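Local coordinates for RNA-binding protein RMD9, mitochondrial (Saccharomyces cerevisiae S288C, PDB 7A9X) that binds a dodecameric RNA motif in the 3'-UTR of mitochondrial mRNAs and takes part in the processing or stability of these transcripts, at residues R89-E92 / L93-S96; N230-Y233 / N234-I237; S302-D305 / K306-D310; E401-F404 / N405-T409. All coordinates share one frame; numbering follows the deposited sequence.

How the contacts relate
Four short helical segments follow one another along this all-helical chain. None closes a loop, and none nests in or crosses another, because each joins neighbouring residues along a helix or, in contact 3, at its C-terminal end. Contact 1, on helix 78-97, precedes the first assigned repeat and packs among helices 41-48, 105-128 and 151-161. Contact 2, in PPR2, faces helices 245-257 and 261-270; contact 3, in PPR4, ends helix 297-308 between helices 281-292 and 337-351. Their centres are about 29 Å apart, and the centre of contact 4, in PPR7, is about 28 Å from that of contact 3. Contacts 1 and 4 sit on opposite sides of the chain's centre, and contact 4 meets the RNA directly.

Contact 1 of 4, residues R89-E92 / L93-S96; sequences RAME and LYYS
Two turns of helix 78-97 are joined by i, i+4 and i, i+3 pairs, with Arg89 laid over Leu93 and Met91 set beside Tyr94. The Arg89 guanidinium lies flat over the leucine, whose CD2 sits 3.8 Å from CZ and above the centre of the group, while CD1 lies 3.7 Å from NE. The arginine chain bends at chi2 (72°), which turns its end along the helix toward both Leu93 and Glu92. There NH2 makes a salt bridge to Glu92 OE2 at 2.6 Å, within the guanidinium plane. With a methionine in place of Arg89, Glu92 would probably be left without its charged mate and the leucine would lose its flat lid. On another side of the helix, Met91 CE approaches Tyr94 CD2 at 3.7 Å, and SD stands 5.4 Å from the centroid of that ring, an oblique Met-aromatic contact. The same CE is 3.8 Å from Tyr95 OH, which is hydrogen-bonded to Asp154. Leu93 also touches Phe47 of helix 41-48, and Met91 touches Leu111 and Ile155. The chemistry thus divides in two: a charged pair whose carboxylate probably holds the guanidinium flat over Leu93, and a sulfur-aromatic patch facing neighbouring helices.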
# COMPACT_ATOMS: atom_id res chain seq x y z
N ARG A 89 -2.00 -26.06 -3.96
CA ARG A 89 -2.54 -27.38 -4.30
C ARG A 89 -3.82 -27.26 -5.13
O ARG A 89 -3.99 -27.96 -6.13
CB ARG A 89 -2.80 -28.18 -3.02
CG ARG A 89 -3.70 -29.39 -3.20
CD ARG A 89 -3.02 -30.52 -3.96
NE ARG A 89 -3.76 -31.77 -3.82
CZ ARG A 89 -3.48 -32.89 -4.48
NH1 ARG A 89 -4.21 -33.98 -4.29
NH2 ARG A 89 -2.47 -32.92 -5.34
N ALA A 90 -4.73 -26.38 -4.71
CA ALA A 90 -5.95 -26.16 -5.49
C ALA A 90 -5.62 -25.64 -6.88
O ALA A 90 -6.24 -26.05 -7.87
CB ALA A 90 -6.88 -25.20 -4.75
N MET A 91 -4.65 -24.73 -6.97
CA MET A 91 -4.25 -24.21 -8.28
C MET A 91 -3.59 -25.29 -9.12
O MET A 91 -3.78 -25.33 -10.34
CB MET A 91 -3.32 -23.01 -8.10
CG MET A 91 -3.36 -22.05 -9.26
SD MET A 91 -5.03 -21.39 -9.45
CE MET A 91 -5.03 -21.05 -11.21
N GLU A 92 -2.81 -26.17 -8.48
CA GLU A 92 -2.23 -27.30 -9.19
C GLU A 92 -3.31 -28.24 -9.70
O GLU A 92 -3.24 -28.70 -10.85
CB GLU A 92 -1.26 -28.04 -8.26
CG GLU A 92 -1.27 -29.55 -8.40
CD GLU A 92 -0.49 -30.23 -7.29
OE1 GLU A 92 0.63 -29.77 -6.98
OE2 GLU A 92 -1.01 -31.20 -6.72
N LEU A 93 -4.33 -28.52 -8.88
CA LEU A 93 -5.43 -29.37 -9.33
C LEU A 93 -6.24 -28.70 -10.43
O LEU A 93 -6.85 -29.40 -11.25
CB LEU A 93 -6.33 -29.72 -8.14
CG LEU A 93 -5.71 -30.62 -7.07
CD1 LEU A 93 -6.64 -30.73 -5.87
CD2 LEU A 93 -5.42 -32.00 -7.65
N TYR A 94 -6.26 -27.37 -10.48
CA TYR A 94 -7.05 -26.66 -11.48
C TYR A 94 -6.57 -26.97 -12.89
O TYR A 94 -7.38 -27.21 -13.79
CB TYR A 94 -7.00 -25.16 -11.22
CG TYR A 94 -7.49 -24.33 -12.38
CD1 TYR A 94 -8.84 -24.18 -12.63
CD2 TYR A 94 -6.59 -23.68 -13.22
CE1 TYR A 94 -9.30 -23.42 -13.69
CE2 TYR A 94 -7.03 -22.92 -14.29
CZ TYR A 94 -8.39 -22.80 -14.52
OH TYR A 94 -8.83 -22.04 -15.57
N TYR A 95 -5.25 -26.97 -13.11
CA TYR A 95 -4.72 -27.21 -14.45
C TYR A 95 -5.01 -28.63 -14.92
O TYR A 95 -5.07 -28.87 -16.13
CB TYR A 95 -3.22 -26.93 -14.47
CG TYR A 95 -2.89 -25.48 -14.17
CD1 TYR A 95 -3.25 -24.47 -15.05
CD2 TYR A 95 -2.21 -25.13 -13.01
CE1 TYR A 95 -2.95 -23.15 -14.78
CE2 TYR A 95 -1.90 -23.81 -12.73
CZ TYR A 95 -2.28 -22.82 -13.62
OH TYR A 95 -1.98 -21.51 -13.35
N SER A 96 -5.20 -29.56 -13.99
CA SER A 96 -5.60 -30.92 -14.34
C SER A 96 -7.12 -31.05 -14.46
O SER A 96 -7.62 -31.76 -15.34
CB SER A 96 -5.09 -31.90 -13.28
OG SER A 96 -5.64 -33.20 -13.47

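Contact 2 of 4, residues N230-Y233 / N234-I237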
# COMPACT_ATOMS: atom_id res chain seq x y z
N ASN A 230 -28.32 7.18 -14.78
CA ASN A 230 -29.58 7.84 -14.44
C ASN A 230 -30.78 7.00 -14.86
O ASN A 230 -31.82 7.02 -14.19
CB ASN A 230 -29.65 9.22 -15.09
CG ASN A 230 -28.79 10.24 -14.37
OD1 ASN A 230 -27.99 10.95 -14.99
ND2 ASN A 230 -28.93 10.32 -13.05
N GLU A 231 -30.67 6.26 -15.97
CA GLU A 231 -31.74 5.34 -16.35
C GLU A 231 -31.89 4.22 -15.33
O GLU A 231 -33.01 3.86 -14.94
CB GLU A 231 -31.48 4.77 -17.74
CG GLU A 231 -32.54 3.79 -18.22
CD GLU A 231 -32.15 3.10 -19.51
OE1 GLU A 231 -31.39 3.70 -20.31
OE2 GLU A 231 -32.60 1.96 -19.74
N LEU A 232 -30.76 3.66 -14.87
CA LEU A 232 -30.81 2.66 -13.81
C LEU A 232 -31.34 3.25 -12.51
O LEU A 232 -32.04 2.55 -11.76
CB LEU A 232 -29.43 2.05 -13.59
CG LEU A 232 -28.91 1.13 -14.70
CD1 LEU A 232 -27.47 0.73 -14.44
CD2 LEU A 232 -29.80 -0.10 -14.82
N TYR A 233 -31.04 4.52 -12.23
CA TYR A 233 -31.56 5.15 -11.02
C TYR A 233 -33.09 5.22 -11.06
O TYR A 233 -33.75 4.97 -10.04
CB TYR A 233 -30.96 6.54 -10.84
CG TYR A 233 -31.52 7.31 -9.67
CD1 TYR A 233 -31.01 7.14 -8.39
CD2 TYR A 233 -32.56 8.22 -9.83
CE1 TYR A 233 -31.52 7.84 -7.31
CE2 TYR A 233 -33.08 8.92 -8.76
CZ TYR A 233 -32.56 8.73 -7.50
OH TYR A 233 -33.07 9.44 -6.44
N ASN A 234 -33.66 5.54 -12.22
CA ASN A 234 -35.11 5.63 -12.32
C ASN A 234 -35.78 4.27 -12.13
O ASN A 234 -36.87 4.19 -11.56
CB ASN A 234 -35.52 6.22 -13.68
CG ASN A 234 -34.91 7.59 -13.93
OD1 ASN A 234 -34.51 8.28 -12.99
ND2 ASN A 234 -34.85 7.99 -15.19
N GLN A 235 -35.14 3.20 -12.60
CA GLN A 235 -35.73 1.87 -12.45
C GLN A 235 -35.62 1.37 -11.02
O GLN A 235 -36.55 0.73 -10.50
CB GLN A 235 -35.05 0.89 -13.41
CG GLN A 235 -35.04 1.34 -14.85
CD GLN A 235 -34.20 0.43 -15.73
OE1 GLN A 235 -33.76 -0.64 -15.30
NE2 GLN A 235 -33.97 0.85 -16.97
N ILE A 236 -34.51 1.67 -10.35
CA ILE A 236 -34.22 1.06 -9.05
C ILE A 236 -35.00 1.75 -7.93
O ILE A 236 -35.48 1.09 -7.01
CB ILE A 236 -32.70 1.08 -8.80
CG1 ILE A 236 -32.00 0.12 -9.76
CG2 ILE A 236 -32.38 0.73 -7.35
CD1 ILE A 236 -32.65 -1.25 -9.86
N ILE A 237 -35.14 3.07 -8.01
CA ILE A 237 -35.76 3.83 -6.92
C ILE A 237 -37.17 3.34 -6.64
O ILE A 237 -37.58 3.20 -5.48
CB ILE A 237 -35.73 5.34 -7.23
CG1 ILE A 237 -34.36 5.92 -6.88
CG2 ILE A 237 -36.82 6.08 -6.47
CD1 ILE A 237 -34.01 5.81 -5.41
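Tyr233 carries Ile237 on one face of its ring, a CH-pi contact one turn along helix 227-237. Ile237 CG1 stands 3.6 Å from the ring centroid, 20° off the normal, and lies nearest to CZ, at 3.4 Å. The tyrosine CG is anti to the backbone N (chi1 176°), which swings the ring along the helix side in the direction of Ile237. In the isoleucine, CG1 lies beside its own backbone N and the chain bends again at chi2, which carries CD1 out past the CE1-CZ side of the ring, 3.7 Å from Tyr233 CE1. At another part of the ring the Asn234 amide stands by the edge near CD2, the two planes 72° apart. A serine in place of Tyr233 would probably leave CG1 and CD1 of Ile237 without their aromatic support and open a gap toward Leu267. On the exposed side, Gln235 runs out extended and obliquely across Glu231, its CG 3.2 Å from Glu231 O and its amide close to the carboxylate. Below these side chains the backbone keeps regular i, i+4 bonds, such as Ile237 N to Tyr233 O at 3.1 Å. Tyr233 and Ile237 both touch helix 261-270, and Ile236 touches Tyr248 of helix 245-257. Such side-by-side packing of short helices is characteristic of the alpha-solenoid formed by pentatricopeptide repeats, here within the segment assigned as PPR2.

Contact 3 of 4, residues S302-D305 / K306-D310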
# COMPACT_ATOMS: atom_id res chain seq x y z
N SER A 302 -19.23 14.45 7.75
CA SER A 302 -20.36 13.91 8.50
C SER A 302 -20.30 12.39 8.56
O SER A 302 -20.47 11.80 9.63
CB SER A 302 -21.67 14.38 7.87
OG SER A 302 -21.75 14.03 6.51
N PHE A 303 -20.03 11.75 7.42
CA PHE A 303 -19.86 10.30 7.42
C PHE A 303 -18.63 9.87 8.21
O PHE A 303 -18.62 8.79 8.81
CB PHE A 303 -19.79 9.78 5.99
CG PHE A 303 -21.13 9.50 5.38
CD1 PHE A 303 -21.88 10.52 4.82
CD2 PHE A 303 -21.63 8.21 5.37
CE1 PHE A 303 -23.12 10.26 4.26
CE2 PHE A 303 -22.87 7.94 4.81
CZ PHE A 303 -23.62 8.96 4.26
N PHE A 304 -17.59 10.71 8.22
CA PHE A 304 -16.42 10.41 9.04
C PHE A 304 -16.75 10.44 10.52
O PHE A 304 -16.28 9.60 11.29
CB PHE A 304 -15.29 11.39 8.71
CG PHE A 304 -14.09 11.27 9.61
CD1 PHE A 304 -13.11 10.32 9.36
CD2 PHE A 304 -13.94 12.11 10.70
CE1 PHE A 304 -12.01 10.21 10.18
CE2 PHE A 304 -12.84 12.01 11.53
CZ PHE A 304 -11.87 11.05 11.27
N ASP A 305 -17.57 11.41 10.94
CA ASP A 305 -17.99 11.48 12.33
C ASP A 305 -18.90 10.31 12.70
O ASP A 305 -18.90 9.87 13.86
CB ASP A 305 -18.69 12.81 12.61
CG ASP A 305 -17.80 14.01 12.38
OD1 ASP A 305 -16.57 13.89 12.59
OD2 ASP A 305 -18.32 15.07 11.98
N LYS A 306 -19.67 9.81 11.74
CA LYS A 306 -20.54 8.66 12.00
C LYS A 306 -19.74 7.42 12.39
O LYS A 306 -20.25 6.57 13.12
CB LYS A 306 -21.42 8.38 10.79
CG LYS A 306 -22.45 9.47 10.53
CD LYS A 306 -23.35 9.14 9.35
CE LYS A 306 -24.47 10.17 9.22
NZ LYS A 306 -25.41 9.85 8.12
N ILE A 307 -18.50 7.31 11.92
CA ILE A 307 -17.63 6.23 12.38
C ILE A 307 -17.02 6.57 13.73
O ILE A 307 -16.96 5.72 14.63
CB ILE A 307 -16.54 5.93 11.33
CG1 ILE A 307 -17.19 5.56 9.99
CG2 ILE A 307 -15.62 4.82 11.81
CD1 ILE A 307 -16.18 5.19 8.92
N ILE A 308 -16.56 7.82 13.90
CA ILE A 308 -15.92 8.22 15.15
C ILE A 308 -16.90 8.13 16.31
O ILE A 308 -16.56 7.64 17.39
CB ILE A 308 -15.34 9.65 15.01
CG1 ILE A 308 -14.31 9.70 13.88
CG2 ILE A 308 -14.74 10.11 16.33
CD1 ILE A 308 -13.08 8.85 14.11
N ASN A 309 -18.13 8.59 16.11
CA ASN A 309 -19.15 8.58 17.15
C ASN A 309 -19.90 7.26 17.24
O ASN A 309 -20.81 7.14 18.07
CB ASN A 309 -20.15 9.72 16.94
CG ASN A 309 -19.48 11.08 16.97
OD1 ASN A 309 -18.45 11.27 17.62
ND2 ASN A 309 -20.07 12.05 16.27
N ASP A 310 -19.56 6.27 16.41
CA ASP A 310 -20.17 4.94 16.45
C ASP A 310 -21.69 5.03 16.27
O ASP A 310 -22.46 4.40 17.00
CB ASP A 310 -19.81 4.22 17.75
CG ASP A 310 -19.81 2.71 17.60
OD1 ASP A 310 -19.92 2.23 16.46
OD2 ASP A 310 -19.70 2.01 18.63
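Asp305 O receives Asn309 N at 2.7 Å, a straight bond (168°) that arrives nearly along the C=O axis in the last turn of helix 297-308. One turn earlier, Ser302 O takes Lys306 N at 3.0 Å. Phe304 O serves two donors, Ile308 N at 3.2 Å and, weakly, Ile307 N. The amide of Ile307 is thus shared, since it also makes a long, weak bond to Phe303 O; that carbonyl gains a side-chain donor from His287 NE2. Among the polar ends, Ser302 OG bonds back to Leu299 O, and Asn309 ND2 is taken up by Glu311 OE2. The ammonium of Lys306 sits over a face of the Phe303 ring, NZ 4.5 Å from the centroid, a cation-pi contact reached by a chain extended beyond CG. That ring is stacked with Phe290 as well. On another side of the helix, Ile308 CG1 lies over the Phe304 ring, 3.6 Å from CE2, in a CH-pi contact close to Phe350 and Ile343 of helix 337-351. At the end, Asp310 N bonds weakly to Ile307 O at 3.2 Å while its phi turns positive (58°): a Schellman motif, closing the helix at the end of the segment assigned as PPR4.

Contact 4 of 4, residues E401-F404 / N405-T409; sequences EPFF and NVMLT. With nucleotides of chain B.
Glu401 OE1 accepts two hydrogen bonds, from Asn405 ND2 at 2.9 Å and from Thr435 OG1. In the segment assigned as PPR7, Asn405 is fifth, and so probably corresponds to the position that in pentatricopeptide repeats helps select the base, where asparagine goes with pyrimidines. Here ND2 also donates to O2 of U10 of chain B, at 3.1 Å and 156°. Glu401 OE1 lies in the amide plane of Asn405, whereas its own carboxylate is approached from above, the two planes standing 61° apart. Tyr427 OH bonds to Asn405 OD1, which probably fixes the amide rotation with its NH2 facing the base. Val406 CG2 lies beside the ribose, 3.3 Å from O4' of U10 of chain B. Away from the RNA, Met407 bends at chi3 (-54°) and brings CE to 3.6 Å from Phe403 CE2, while SD stands 5.1 Å from the Phe404 centroid in an oblique Met-aromatic contact. The Phe403 ring continues this core by stacking on Tyr393. Asn405 O is held from opposite faces of its plane by Thr409, one turn on, through N at 2.9 Å and OG1 at 2.7 Å.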
# COMPACT_ATOMS: atom_id res chain seq x y z
N GLU A 401 7.95 3.59 16.02
CA GLU A 401 9.09 4.13 15.28
C GLU A 401 8.69 4.82 13.98
O GLU A 401 9.27 5.87 13.66
CB GLU A 401 10.11 3.03 14.99
CG GLU A 401 11.50 3.58 14.77
CD GLU A 401 12.38 2.65 13.95
OE1 GLU A 401 11.87 2.08 12.96
OE2 GLU A 401 13.57 2.51 14.30
N PRO A 402 7.76 4.29 13.18
CA PRO A 402 7.39 5.00 11.95
C PRO A 402 6.89 6.42 12.18
O PRO A 402 7.06 7.27 11.31
CB PRO A 402 6.30 4.11 11.34
CG PRO A 402 6.64 2.75 11.82
CD PRO A 402 7.12 2.96 13.23
N PHE A 403 6.28 6.69 13.34
CA PHE A 403 5.84 8.05 13.66
C PHE A 403 7.00 9.03 13.55
O PHE A 403 6.89 10.07 12.89
CB PHE A 403 5.23 8.08 15.06
CG PHE A 403 4.86 9.47 15.53
CD1 PHE A 403 3.69 10.07 15.10
CD2 PHE A 403 5.68 10.16 16.41
CE1 PHE A 403 3.35 11.34 15.53
CE2 PHE A 403 5.35 11.42 16.85
CZ PHE A 403 4.18 12.02 16.41
N PHE A 404 8.13 8.72 14.18
CA PHE A 404 9.30 9.58 14.10
C PHE A 404 10.08 9.40 12.80
O PHE A 404 10.75 10.34 12.36
CB PHE A 404 10.22 9.35 15.30
CG PHE A 404 9.81 10.11 16.54
CD1 PHE A 404 9.79 11.50 16.53
CD2 PHE A 404 9.47 9.44 17.70
CE1 PHE A 404 9.42 12.21 17.67
CE2 PHE A 404 9.10 10.15 18.84
CZ PHE A 404 9.08 11.53 18.82
N ASN A 405 10.00 8.22 12.18
CA ASN A 405 10.67 8.02 10.90
C ASN A 405 10.08 8.91 9.81
O ASN A 405 10.83 9.55 9.06
CB ASN A 405 10.59 6.54 10.48
CG ASN A 405 11.38 5.63 11.41
OD1 ASN A 405 12.27 6.08 12.14
ND2 ASN A 405 11.05 4.34 11.38
N VAL A 406 8.75 8.96 9.71
CA VAL A 406 8.10 9.84 8.74
C VAL A 406 8.43 11.30 9.04
O VAL A 406 8.77 12.07 8.13
CB VAL A 406 6.58 9.60 8.73
CG1 VAL A 406 5.90 10.59 7.79
CG2 VAL A 406 6.27 8.18 8.31
N MET A 407 8.34 11.69 10.31
CA MET A 407 8.65 13.06 10.70
C MET A 407 10.06 13.44 10.29
O MET A 407 10.28 14.50 9.69
CB MET A 407 8.46 13.23 12.20
CG MET A 407 8.56 14.66 12.70
SD MET A 407 8.60 14.76 14.50
CE MET A 407 7.13 13.85 14.95
N LEU A 408 11.04 12.59 10.59
CA LEU A 408 12.43 12.89 10.27
C LEU A 408 12.66 12.93 8.76
O LEU A 408 13.38 13.80 8.26
CB LEU A 408 13.35 11.86 10.92
CG LEU A 408 14.85 12.03 10.65
CD1 LEU A 408 15.33 13.39 11.12
CD2 LEU A 408 15.64 10.92 11.32
N THR A 409 12.05 12.00 8.02
CA THR A 409 12.22 11.98 6.57
C THR A 409 11.74 13.29 5.94
O THR A 409 12.48 13.95 5.21
CB THR A 409 11.45 10.80 5.97
OG1 THR A 409 11.88 9.58 6.57
CG2 THR A 409 11.67 10.74 4.46
P U B 10 5.74 4.30 2.28
OP1 U B 10 5.83 5.31 1.18
OP2 U B 10 6.27 2.93 2.05
O5' U B 10 6.48 4.91 3.56
C5' U B 10 6.36 6.29 3.89
C4' U B 10 7.27 6.64 5.03
O4' U B 10 6.95 5.80 6.17
C3' U B 10 8.76 6.41 4.79
O3' U B 10 9.38 7.52 4.16
C2' U B 10 9.31 6.13 6.18
O2' U B 10 9.61 7.34 6.86
C1' U B 10 8.12 5.46 6.88
N1 U B 10 8.23 3.98 6.91
C2 U B 10 8.71 3.40 8.07
O2 U B 10 9.05 4.06 9.04
N3 U B 10 8.78 2.03 8.05
C4 U B 10 8.42 1.20 7.01
O4 U B 10 8.55 -0.02 7.15
C5 U B 10 7.93 1.87 5.85
C6 U B 10 7.85 3.21 5.84
P U B 11 10.00 7.37 2.68
OP1 U B 11 10.27 8.74 2.16
OP2 U B 11 9.13 6.45 1.90
O5' U B 11 11.40 6.65 2.92
C5' U B 11 12.46 7.30 3.61
C4' U B 11 13.61 6.37 3.86
O4' U B 11 13.22 5.35 4.82
C3' U B 11 14.10 5.56 2.66
O3' U B 11 14.94 6.30 1.80
C2' U B 11 14.78 4.37 3.32
O2' U B 11 16.06 4.73 3.82
C1' U B 11 13.86 4.13 4.52
N1 U B 11 12.82 3.12 4.22
C2 U B 11 13.18 1.79 4.19
O2 U B 11 14.32 1.40 4.41
N3 U B 11 12.16 0.92 3.91
C4 U B 11 10.84 1.24 3.66
O4 U B 11 10.03 0.34 3.42
C5 U B 11 10.54 2.64 3.70
C6 U B 11 11.52 3.51 3.98